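Local coordinates for transcription activator HlyU (Vibrio vulnificus, PDB 3JTH), which activates transcription, probably by binding DNA as a dimer through the winged helix-turn-helix fold of the ArsR family, with rtxA a likely target, at residues 24-27 against 28-31; 30-34 against 35-39; 89-92 against 93-96. One frame throughout, in Å; residues are numbered along the deposited sequence.

Contact 1. Residues 24-27 against 28-31; sequences RRLQ and ILCM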
ATOM      1  N   ARG A  24      -0.109 -13.239  -2.575  1.00 26.35           N
ATOM      2  CA  ARG A  24       0.137 -14.228  -1.539  1.00 26.52           C
ATOM      3  C   ARG A  24       0.658 -13.654  -0.229  1.00 25.13           C
ATOM      4  O   ARG A  24       0.285 -14.125   0.844  1.00 25.31           O
ATOM      5  CB  ARG A  24       1.075 -15.319  -2.063  1.00 32.20           C
ATOM      6  CG  ARG A  24       0.436 -16.194  -3.136  1.00 37.88           C
ATOM      7  CD  ARG A  24      -0.906 -16.738  -2.646  1.00 40.25           C
ATOM      8  NE  ARG A  24      -1.449 -17.783  -3.511  1.00 43.15           N
ATOM      9  CZ  ARG A  24      -2.552 -18.485  -3.250  1.00 44.34           C
ATOM     10  NH1 ARG A  24      -3.256 -18.269  -2.141  1.00 44.31           N
ATOM     11  NH2 ARG A  24      -2.952 -19.416  -4.105  1.00 48.84           N
ATOM     12  N   ARG A  25       1.509 -12.642  -0.300  1.00 27.40           N
ATOM     13  CA  ARG A  25       2.018 -12.049   0.923  1.00 26.62           C
ATOM     14  C   ARG A  25       0.896 -11.327   1.676  1.00 26.72           C
ATOM     15  O   ARG A  25       0.780 -11.449   2.899  1.00 25.24           O
ATOM     16  CB  ARG A  25       3.136 -11.054   0.624  1.00 31.62           C
ATOM     17  CG  ARG A  25       4.395 -11.703   0.060  1.00 35.98           C
ATOM     18  CD  ARG A  25       5.596 -10.767   0.201  1.00 38.22           C
ATOM     19  NE  ARG A  25       5.486  -9.569  -0.624  1.00 39.00           N
ATOM     20  CZ  ARG A  25       6.062  -9.424  -1.814  1.00 43.18           C
ATOM     21  NH1 ARG A  25       6.793 -10.406  -2.326  1.00 41.37           N
ATOM     22  NH2 ARG A  25       5.923  -8.289  -2.487  1.00 41.76           N
ATOM     23  N   LEU A  26       0.070 -10.580   0.947  1.00 25.01           N
ATOM     24  CA  LEU A  26      -1.013  -9.847   1.592  1.00 26.97           C
ATOM     25  C   LEU A  26      -1.990 -10.812   2.241  1.00 23.14           C
ATOM     26  O   LEU A  26      -2.440 -10.599   3.365  1.00 26.45           O
ATOM     27  CB  LEU A  26      -1.734  -8.942   0.584  1.00 25.44           C
ATOM     28  CG  LEU A  26      -2.640  -7.901   1.249  1.00 27.97           C
ATOM     29  CD1 LEU A  26      -1.815  -7.043   2.209  1.00 28.60           C
ATOM     30  CD2 LEU A  26      -3.307  -7.025   0.205  1.00 29.46           C
ATOM     31  N   GLN A  27      -2.308 -11.894   1.546  1.00 27.27           N
ATOM     32  CA  GLN A  27      -3.233 -12.865   2.109  1.00 27.98           C
ATOM     33  C   GLN A  27      -2.674 -13.387   3.427  1.00 26.89           C
ATOM     34  O   GLN A  27      -3.397 -13.549   4.404  1.00 24.97           O
ATOM     35  CB  GLN A  27      -3.454 -14.011   1.123  1.00 26.42           C
ATOM     36  CG  GLN A  27      -4.150 -13.569  -0.156  1.00 28.40           C
ATOM     37  CD  GLN A  27      -4.296 -14.694  -1.176  1.00 31.45           C
ATOM     38  OE1 GLN A  27      -4.636 -14.454  -2.337  1.00 31.51           O
ATOM     39  NE2 GLN A  27      -4.039 -15.923  -0.745  1.00 29.00           N
ATOM     40  N   ILE A  28      -1.371 -13.638   3.443  1.00 26.73           N
ATOM     41  CA  ILE A  28      -0.703 -14.131   4.635  1.00 26.14           C
ATOM     42  C   ILE A  28      -0.731 -13.062   5.722  1.00 27.11           C
ATOM     43  O   ILE A  28      -1.039 -13.346   6.877  1.00 27.77           O
ATOM     44  CB  ILE A  28       0.761 -14.498   4.335  1.00 24.31           C
ATOM     45  CG1 ILE A  28       0.808 -15.738   3.434  1.00 26.51           C
ATOM     46  CG2 ILE A  28       1.510 -14.722   5.638  1.00 25.66           C
ATOM     47  CD1 ILE A  28       2.180 -15.999   2.833  1.00 27.53           C
ATOM     48  N   LEU A  29      -0.398 -11.832   5.353  1.00 23.43           N
ATOM     49  CA  LEU A  29      -0.403 -10.749   6.325  1.00 23.80           C
ATOM     50  C   LEU A  29      -1.805 -10.549   6.907  1.00 24.81           C
ATOM     51  O   LEU A  29      -1.961 -10.352   8.113  1.00 26.34           O
ATOM     52  CB  LEU A  29       0.078  -9.466   5.657  1.00 23.13           C
ATOM     53  CG  LEU A  29       1.573  -9.460   5.307  1.00 24.36           C
ATOM     54  CD1 LEU A  29       1.884  -8.276   4.406  1.00 22.23           C
ATOM     55  CD2 LEU A  29       2.391  -9.419   6.589  1.00 23.87           C
ATOM     56  N   CYS A  30      -2.819 -10.606   6.046  1.00 23.03           N
ATOM     57  CA  CYS A  30      -4.197 -10.424   6.479  1.00 24.13           C
ATOM     58  C   CYS A  30      -4.600 -11.520   7.465  1.00 28.33           C
ATOM     59  O   CYS A  30      -5.274 -11.246   8.461  1.00 29.79           O
ATOM     60  CB  CYS A  30      -5.127 -10.434   5.260  1.00 29.61           C
ATOM     61  SG  CYS A  30      -4.716  -9.182   4.007  1.00 38.64           S
HETATM   62  N   MSE A  31      -4.174 -12.753   7.189  1.00 27.79           N
HETATM   63  CA  MSE A  31      -4.481 -13.894   8.040  1.00 30.77           C
HETATM   64  C   MSE A  31      -3.846 -13.784   9.412  1.00 30.37           C
HETATM   65  O   MSE A  31      -4.356 -14.354  10.386  1.00 30.50           O
HETATM   66  CB  MSE A  31      -4.004 -15.193   7.385  1.00 49.21           C
HETATM   67  CG  MSE A  31      -4.885 -15.686   6.258  1.00 59.23           C
HETATM   68 SE   MSE A  31      -6.710 -15.953   6.850  1.00 78.27          SE
HETATM   69  CE  MSE A  31      -6.398 -17.408   8.088  1.00 68.54           C
TER
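Ile28 lies against the carbonyl of Arg24 one turn back along helix 23-31, a largely buried helix of the ArsR-type winged helix-turn-helix domain. Its CB sits 3.4 Å from Arg25 O and 3.5 Å from Arg24 O, beside two successive carbonyl oxygens. With CG1 anti to the carbonyl carbon (chi1 -69°), this branch turns back down the helix and meets Arg24 O at 3.1 Å. CD1 stays 3.3 Å from Arg24 O, and the Ile28 side chain as a whole packs on Leu46 of helix 39-46 and on His56 and Leu60 of helix 50-62. Arg24 O also accepts the backbone N-H of Ile28, while the arginine's guanidinium makes a salt bridge with Glu7 of the second subunit. Arg25 points its side chain another way: NE is hydrogen-bonded to Ala19 O, and the guanidinium forms a cation-pi contact with Trp59. On a further side of the helix, Leu26 packs on Ala13 of the second subunit. One helix therefore faces both the probable DNA-binding helices 39-46 and 50-62 of its own chain and the dimer partner. Among its i to i+4 bonds, Leu29 N meets Arg25 O at 2.7 Å in the carbonyl plane, with an N-H...O angle of 163°.

Contact 2. Residues 30-34 against 35-39; sequences CMLHN and QELSV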
ATOM      1  N   CYS A  30      -2.819 -10.606   6.046  1.00 23.03           N
ATOM      2  CA  CYS A  30      -4.197 -10.424   6.479  1.00 24.13           C
ATOM      3  C   CYS A  30      -4.600 -11.520   7.465  1.00 28.33           C
ATOM      4  O   CYS A  30      -5.274 -11.246   8.461  1.00 29.79           O
ATOM      5  CB  CYS A  30      -5.127 -10.434   5.260  1.00 29.61           C
ATOM      6  SG  CYS A  30      -4.716  -9.182   4.007  1.00 38.64           S
HETATM    7  N   MSE A  31      -4.174 -12.753   7.189  1.00 27.79           N
HETATM    8  CA  MSE A  31      -4.481 -13.894   8.040  1.00 30.77           C
HETATM    9  C   MSE A  31      -3.846 -13.784   9.412  1.00 30.37           C
HETATM   10  O   MSE A  31      -4.356 -14.354  10.386  1.00 30.50           O
HETATM   11  CB  MSE A  31      -4.004 -15.193   7.385  1.00 49.21           C
HETATM   12  CG  MSE A  31      -4.885 -15.686   6.258  1.00 59.23           C
HETATM   13 SE   MSE A  31      -6.710 -15.953   6.850  1.00 78.27          SE
HETATM   14  CE  MSE A  31      -6.398 -17.408   8.088  1.00 68.54           C
ATOM     15  N   LEU A  32      -2.728 -13.066   9.487  1.00 30.84           N
ATOM     16  CA  LEU A  32      -2.018 -12.903  10.752  1.00 30.99           C
ATOM     17  C   LEU A  32      -2.520 -11.707  11.529  1.00 31.23           C
ATOM     18  O   LEU A  32      -1.947 -11.347  12.552  1.00 32.00           O
ATOM     19  CB  LEU A  32      -0.499 -12.773  10.522  1.00 22.57           C
ATOM     20  CG  LEU A  32       0.098 -13.998   9.819  1.00 24.73           C
ATOM     21  CD1 LEU A  32       1.601 -13.859   9.624  1.00 23.51           C
ATOM     22  CD2 LEU A  32      -0.223 -15.223  10.654  1.00 26.29           C
ATOM     23  N   HIS A  33      -3.589 -11.093  11.031  1.00 34.30           N
ATOM     24  CA  HIS A  33      -4.182  -9.941  11.695  1.00 34.50           C
ATOM     25  C   HIS A  33      -4.662 -10.339  13.090  1.00 33.21           C
ATOM     26  O   HIS A  33      -5.595 -11.132  13.240  1.00 34.11           O
ATOM     27  CB  HIS A  33      -5.354  -9.398  10.876  1.00 38.16           C
ATOM     28  CG  HIS A  33      -6.147  -8.345  11.587  1.00 41.81           C
ATOM     29  ND1 HIS A  33      -5.572  -7.192  12.086  1.00 42.94           N
ATOM     30  CD2 HIS A  33      -7.461  -8.278  11.909  1.00 43.10           C
ATOM     31  CE1 HIS A  33      -6.497  -6.466  12.683  1.00 45.44           C
ATOM     32  NE2 HIS A  33      -7.655  -7.102  12.591  1.00 44.46           N
ATOM     33  N   ASN A  34      -4.014  -9.782  14.107  1.00 27.99           N
ATOM     34  CA  ASN A  34      -4.355 -10.071  15.496  1.00 30.09           C
ATOM     35  C   ASN A  34      -4.373 -11.554  15.876  1.00 31.33           C
ATOM     36  O   ASN A  34      -5.228 -12.004  16.649  1.00 30.64           O
ATOM     37  CB  ASN A  34      -5.697  -9.428  15.863  1.00 35.60           C
ATOM     38  CG  ASN A  34      -5.539  -8.003  16.383  1.00 36.71           C
ATOM     39  OD1 ASN A  34      -6.513  -7.264  16.465  1.00 39.14           O
ATOM     40  ND2 ASN A  34      -4.316  -7.620  16.745  1.00 34.48           N
ATOM     41  N   GLN A  35      -3.428 -12.320  15.339  1.00 28.96           N
ATOM     42  CA  GLN A  35      -3.342 -13.728  15.703  1.00 30.53           C
ATOM     43  C   GLN A  35      -2.096 -14.438  15.210  1.00 28.91           C
ATOM     44  O   GLN A  35      -1.434 -13.992  14.274  1.00 29.19           O
ATOM     45  CB  GLN A  35      -4.570 -14.494  15.222  1.00 45.77           C
ATOM     46  CG  GLN A  35      -4.713 -14.641  13.723  1.00 49.44           C
ATOM     47  CD  GLN A  35      -5.679 -15.749  13.379  1.00 54.58           C
ATOM     48  OE1 GLN A  35      -6.621 -16.007  14.124  1.00 56.24           O
ATOM     49  NE2 GLN A  35      -5.461 -16.404  12.244  1.00 56.59           N
ATOM     50  N   GLU A  36      -1.800 -15.562  15.849  1.00 31.31           N
ATOM     51  CA  GLU A  36      -0.653 -16.381  15.493  1.00 31.49           C
ATOM     52  C   GLU A  36      -1.136 -17.650  14.808  1.00 30.33           C
ATOM     53  O   GLU A  36      -2.133 -18.262  15.231  1.00 26.05           O
ATOM     54  CB  GLU A  36       0.141 -16.784  16.733  1.00 37.92           C
ATOM     55  CG  GLU A  36       0.643 -15.658  17.592  1.00 43.72           C
ATOM     56  CD  GLU A  36       1.532 -16.181  18.703  1.00 47.08           C
ATOM     57  OE1 GLU A  36       1.356 -17.358  19.082  1.00 46.74           O
ATOM     58  OE2 GLU A  36       2.394 -15.424  19.198  1.00 50.87           O
ATOM     59  N   LEU A  37      -0.427 -18.049  13.760  1.00 27.56           N
ATOM     60  CA  LEU A  37      -0.776 -19.263  13.028  1.00 28.15           C
ATOM     61  C   LEU A  37       0.470 -20.068  12.675  1.00 28.98           C
ATOM     62  O   LEU A  37       1.552 -19.510  12.444  1.00 29.38           O
ATOM     63  CB  LEU A  37      -1.522 -18.922  11.738  1.00 31.32           C
ATOM     64  CG  LEU A  37      -2.850 -18.173  11.808  1.00 32.83           C
ATOM     65  CD1 LEU A  37      -3.324 -17.904  10.384  1.00 32.15           C
ATOM     66  CD2 LEU A  37      -3.870 -18.990  12.590  1.00 33.35           C
ATOM     67  N   SER A  38       0.305 -21.385  12.648  1.00 33.77           N
ATOM     68  CA  SER A  38       1.381 -22.297  12.289  1.00 34.46           C
ATOM     69  C   SER A  38       1.305 -22.518  10.775  1.00 35.01           C
ATOM     70  O   SER A  38       0.317 -22.154  10.131  1.00 33.91           O
ATOM     71  CB  SER A  38       1.191 -23.643  12.981  1.00 30.42           C
ATOM     72  OG  SER A  38       0.025 -24.292  12.483  1.00 31.50           O
ATOM     73  N   VAL A  39       2.355 -23.120  10.224  1.00 35.53           N
ATOM     74  CA  VAL A  39       2.429 -23.427   8.803  1.00 35.76           C
ATOM     75  C   VAL A  39       1.183 -24.210   8.368  1.00 35.36           C
ATOM     76  O   VAL A  39       0.571 -23.914   7.330  1.00 34.41           O
ATOM     77  CB  VAL A  39       3.686 -24.282   8.495  1.00 35.02           C
ATOM     78  CG1 VAL A  39       3.747 -24.618   7.022  1.00 37.33           C
ATOM     79  CG2 VAL A  39       4.937 -23.526   8.908  1.00 38.11           C
TER
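Gln35 folds back on Met31 where helix 23-31 ends and a type II beta turn, Leu32 to Gln35, sends the chain into the short strand 37-38 of the winged helix-turn-helix domain. Two weak hydrogen bonds join the segments; the backbone one closes the turn, the side-chain one reaches back to the helix end. The backbone N of Gln35 reaches Leu32 O at 3.3 Å. NE2 of Gln35 lies 3.0 Å from Met31 O, bent to 130° at the hydrogen. CG of Gln35 stands between its own backbone N and carbonyl carbon (chi1 68°), and the extended chain carries the amide across to the helix. The positive backbone angles of Asn34 (54/39°) fit its place as third residue of the turn, and its CB rests over one face of the His33 ring.

Apolar contacts lie further along, where Leu37 points back at the helix end. Its side chain crosses that of Met31, a selenomethionine, at about a right angle, and Leu42 of helix 39-46 touches both. Leu32 approaches obliquely from a different direction, its CD2 methyl 4.1 Å from CB of Leu37, while CD1 of Leu37 meets Met31 CE at 3.9 Å.

Contact 3. Residues 89-92 against 93-96; sequences KLLH and SLYC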
ATOM      1  N   LYS A  89      -4.912  -3.735   9.542  1.00 30.54           N
ATOM      2  CA  LYS A  89      -6.152  -3.492  10.272  1.00 34.08           C
ATOM      3  C   LYS A  89      -7.109  -2.671   9.401  1.00 32.21           C
ATOM      4  O   LYS A  89      -8.303  -2.944   9.359  1.00 33.29           O
ATOM      5  CB  LYS A  89      -5.850  -2.755  11.590  1.00 42.21           C
ATOM      6  CG  LYS A  89      -7.030  -2.594  12.543  1.00 45.70           C
ATOM      7  CD  LYS A  89      -6.551  -2.184  13.942  1.00 48.91           C
ATOM      8  CE  LYS A  89      -7.694  -2.089  14.961  1.00 51.19           C
ATOM      9  NZ  LYS A  89      -8.395  -0.769  14.969  1.00 53.97           N
ATOM     10  N   LEU A  90      -6.581  -1.668   8.706  1.00 29.16           N
ATOM     11  CA  LEU A  90      -7.407  -0.824   7.851  1.00 27.64           C
ATOM     12  C   LEU A  90      -7.911  -1.585   6.626  1.00 28.14           C
ATOM     13  O   LEU A  90      -9.068  -1.438   6.221  1.00 26.32           O
ATOM     14  CB  LEU A  90      -6.620   0.403   7.392  1.00 27.54           C
ATOM     15  CG  LEU A  90      -7.314   1.257   6.327  1.00 26.84           C
ATOM     16  CD1 LEU A  90      -8.535   1.919   6.939  1.00 26.64           C
ATOM     17  CD2 LEU A  90      -6.349   2.307   5.778  1.00 23.92           C
ATOM     18  N   LEU A  91      -7.041  -2.385   6.020  1.00 27.15           N
ATOM     19  CA  LEU A  91      -7.440  -3.170   4.856  1.00 32.20           C
ATOM     20  C   LEU A  91      -8.591  -4.105   5.268  1.00 32.31           C
ATOM     21  O   LEU A  91      -9.515  -4.355   4.495  1.00 32.76           O
ATOM     22  CB  LEU A  91      -6.246  -3.974   4.335  1.00 33.14           C
ATOM     23  CG  LEU A  91      -5.643  -3.632   2.960  1.00 37.77           C
ATOM     24  CD1 LEU A  91      -5.838  -2.163   2.598  1.00 36.70           C
ATOM     25  CD2 LEU A  91      -4.158  -3.991   2.973  1.00 33.53           C
ATOM     26  N   HIS A  92      -8.533  -4.605   6.497  1.00 37.24           N
ATOM     27  CA  HIS A  92      -9.577  -5.486   7.008  1.00 40.31           C
ATOM     28  C   HIS A  92     -10.910  -4.754   7.129  1.00 41.15           C
ATOM     29  O   HIS A  92     -11.957  -5.320   6.819  1.00 41.51           O
ATOM     30  CB  HIS A  92      -9.173  -6.060   8.372  1.00 45.73           C
ATOM     31  CG  HIS A  92      -8.674  -7.467   8.307  1.00 47.83           C
ATOM     32  ND1 HIS A  92      -9.512  -8.559   8.403  1.00 48.20           N
ATOM     33  CD2 HIS A  92      -7.431  -7.968   8.106  1.00 48.18           C
ATOM     34  CE1 HIS A  92      -8.809  -9.665   8.262  1.00 47.18           C
ATOM     35  NE2 HIS A  92      -7.541  -9.335   8.079  1.00 46.33           N
ATOM     36  N   SER A  93     -10.877  -3.502   7.580  1.00 38.58           N
ATOM     37  CA  SER A  93     -12.105  -2.719   7.739  1.00 39.54           C
ATOM     38  C   SER A  93     -12.658  -2.272   6.385  1.00 38.42           C
ATOM     39  O   SER A  93     -13.841  -1.985   6.249  1.00 40.38           O
ATOM     40  CB  SER A  93     -11.844  -1.487   8.624  1.00 32.84           C
ATOM     41  OG  SER A  93     -11.087  -0.508   7.930  1.00 34.56           O
ATOM     42  N   LEU A  94     -11.796  -2.233   5.381  1.00 34.59           N
ATOM     43  CA  LEU A  94     -12.196  -1.811   4.042  1.00 37.28           C
ATOM     44  C   LEU A  94     -12.872  -2.926   3.250  1.00 40.94           C
ATOM     45  O   LEU A  94     -13.753  -2.672   2.416  1.00 41.66           O
ATOM     46  CB  LEU A  94     -10.971  -1.322   3.269  1.00 30.49           C
ATOM     47  CG  LEU A  94     -10.811   0.175   3.008  1.00 32.09           C
ATOM     48  CD1 LEU A  94     -11.135   0.982   4.251  1.00 29.32           C
ATOM     49  CD2 LEU A  94      -9.383   0.438   2.532  1.00 27.86           C
ATOM     50  N   TYR A  95     -12.454  -4.159   3.511  1.00 51.78           N
ATOM     51  CA  TYR A  95     -12.990  -5.311   2.803  1.00 55.41           C
ATOM     52  C   TYR A  95     -13.637  -6.339   3.731  1.00 59.21           C
ATOM     53  O   TYR A  95     -13.422  -7.541   3.571  1.00 60.83           O
ATOM     54  CB  TYR A  95     -11.866  -5.970   1.998  1.00 41.44           C
ATOM     55  CG  TYR A  95     -11.216  -5.054   0.989  1.00 37.16           C
ATOM     56  CD1 TYR A  95     -11.873  -4.705  -0.188  1.00 36.78           C
ATOM     57  CD2 TYR A  95      -9.934  -4.542   1.204  1.00 37.69           C
ATOM     58  CE1 TYR A  95     -11.271  -3.876  -1.132  1.00 34.80           C
ATOM     59  CE2 TYR A  95      -9.325  -3.707   0.269  1.00 33.45           C
ATOM     60  CZ  TYR A  95     -10.000  -3.378  -0.895  1.00 33.88           C
ATOM     61  OH  TYR A  95      -9.418  -2.533  -1.813  1.00 29.92           O
ATOM     62  N   CYS A  96     -14.424  -5.863   4.693  1.00108.04           N
ATOM     63  CA  CYS A  96     -15.116  -6.738   5.636  1.00111.03           C
ATOM     64  C   CYS A  96     -16.228  -5.962   6.350  1.00113.31           C
ATOM     65  O   CYS A  96     -16.281  -6.041   7.598  1.00114.46           O
ATOM     66  CB  CYS A  96     -14.135  -7.294   6.682  1.00 61.27           C
ATOM     67  SG  CYS A  96     -12.770  -8.325   6.056  1.00 64.52           S
TER
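Leu90 and Ser93 meet on the last turn of helix 82-94, where the serine hydroxyl bends back to the helix backbone. Ser93 OG donates to Leu90 O at 2.8 Å. It can do so because OG stands between the backbone N and the carbonyl carbon (chi1 73°), turned toward the preceding turn. The same oxygen also accepts from Leu94 N at 3.0 Å, so two donors grip it tightly. They approach differently: the C=O...donor angle is 121° for the hydroxyl but 157° for the amide.

Apolar packing follows the leucine side of the helix. It is tight where CD1 of Leu90 touches CD1 of Leu94 at 3.9 Å as the two chains pass at a slant. Leu91, the buried member, packs more loosely, its CD1 lying 4.4 Å from CD2 of Leu94. This side faces the second subunit, where Leu90 packs on its own counterpart, Leu91 on Met87 and Leu94 on Glu83.

The solvent side carries the exposed Lys89, Ser93 and Cys96, the last poorly ordered, its SG oblique to the His92 ring. Tyr95 is the first residue to leave helical angles, although its N still bonds to Leu91 O at 3.1 Å; its side chain packs on Asn9 of the second subunit. His92 is fixed from inside the fold, by the hydrogen bond of NE2 to Cys30 O and by stacking on His33. The arrangement is that of the C-terminal end of a helix at the dimer interface, in keeping with the terminal dimerisation helices of ArsR-family winged helix-turn-helix proteins.

From the N terminus, contact 1 comes first, spanning successive turns of helix 23-31 and closing no loop beyond them. Contact 2 overlaps it at Cys30 and Met31, beginning where contact 1 ends, and closes the short turn that leads into strand 37-38. Contact 3 follows in series much later, at the end of helix 82-94, so none encloses or crosses another in sequence. Space brings them together: Cys30 O receives His92 NE2 at 3.0 Å, Leu26 packs on Leu91, and His33 packs beside His92 and Lys89. The C-terminal helix is thus tied to helix 23-31 and its following turn, and contacts 1 and 3 both also reach the second subunit.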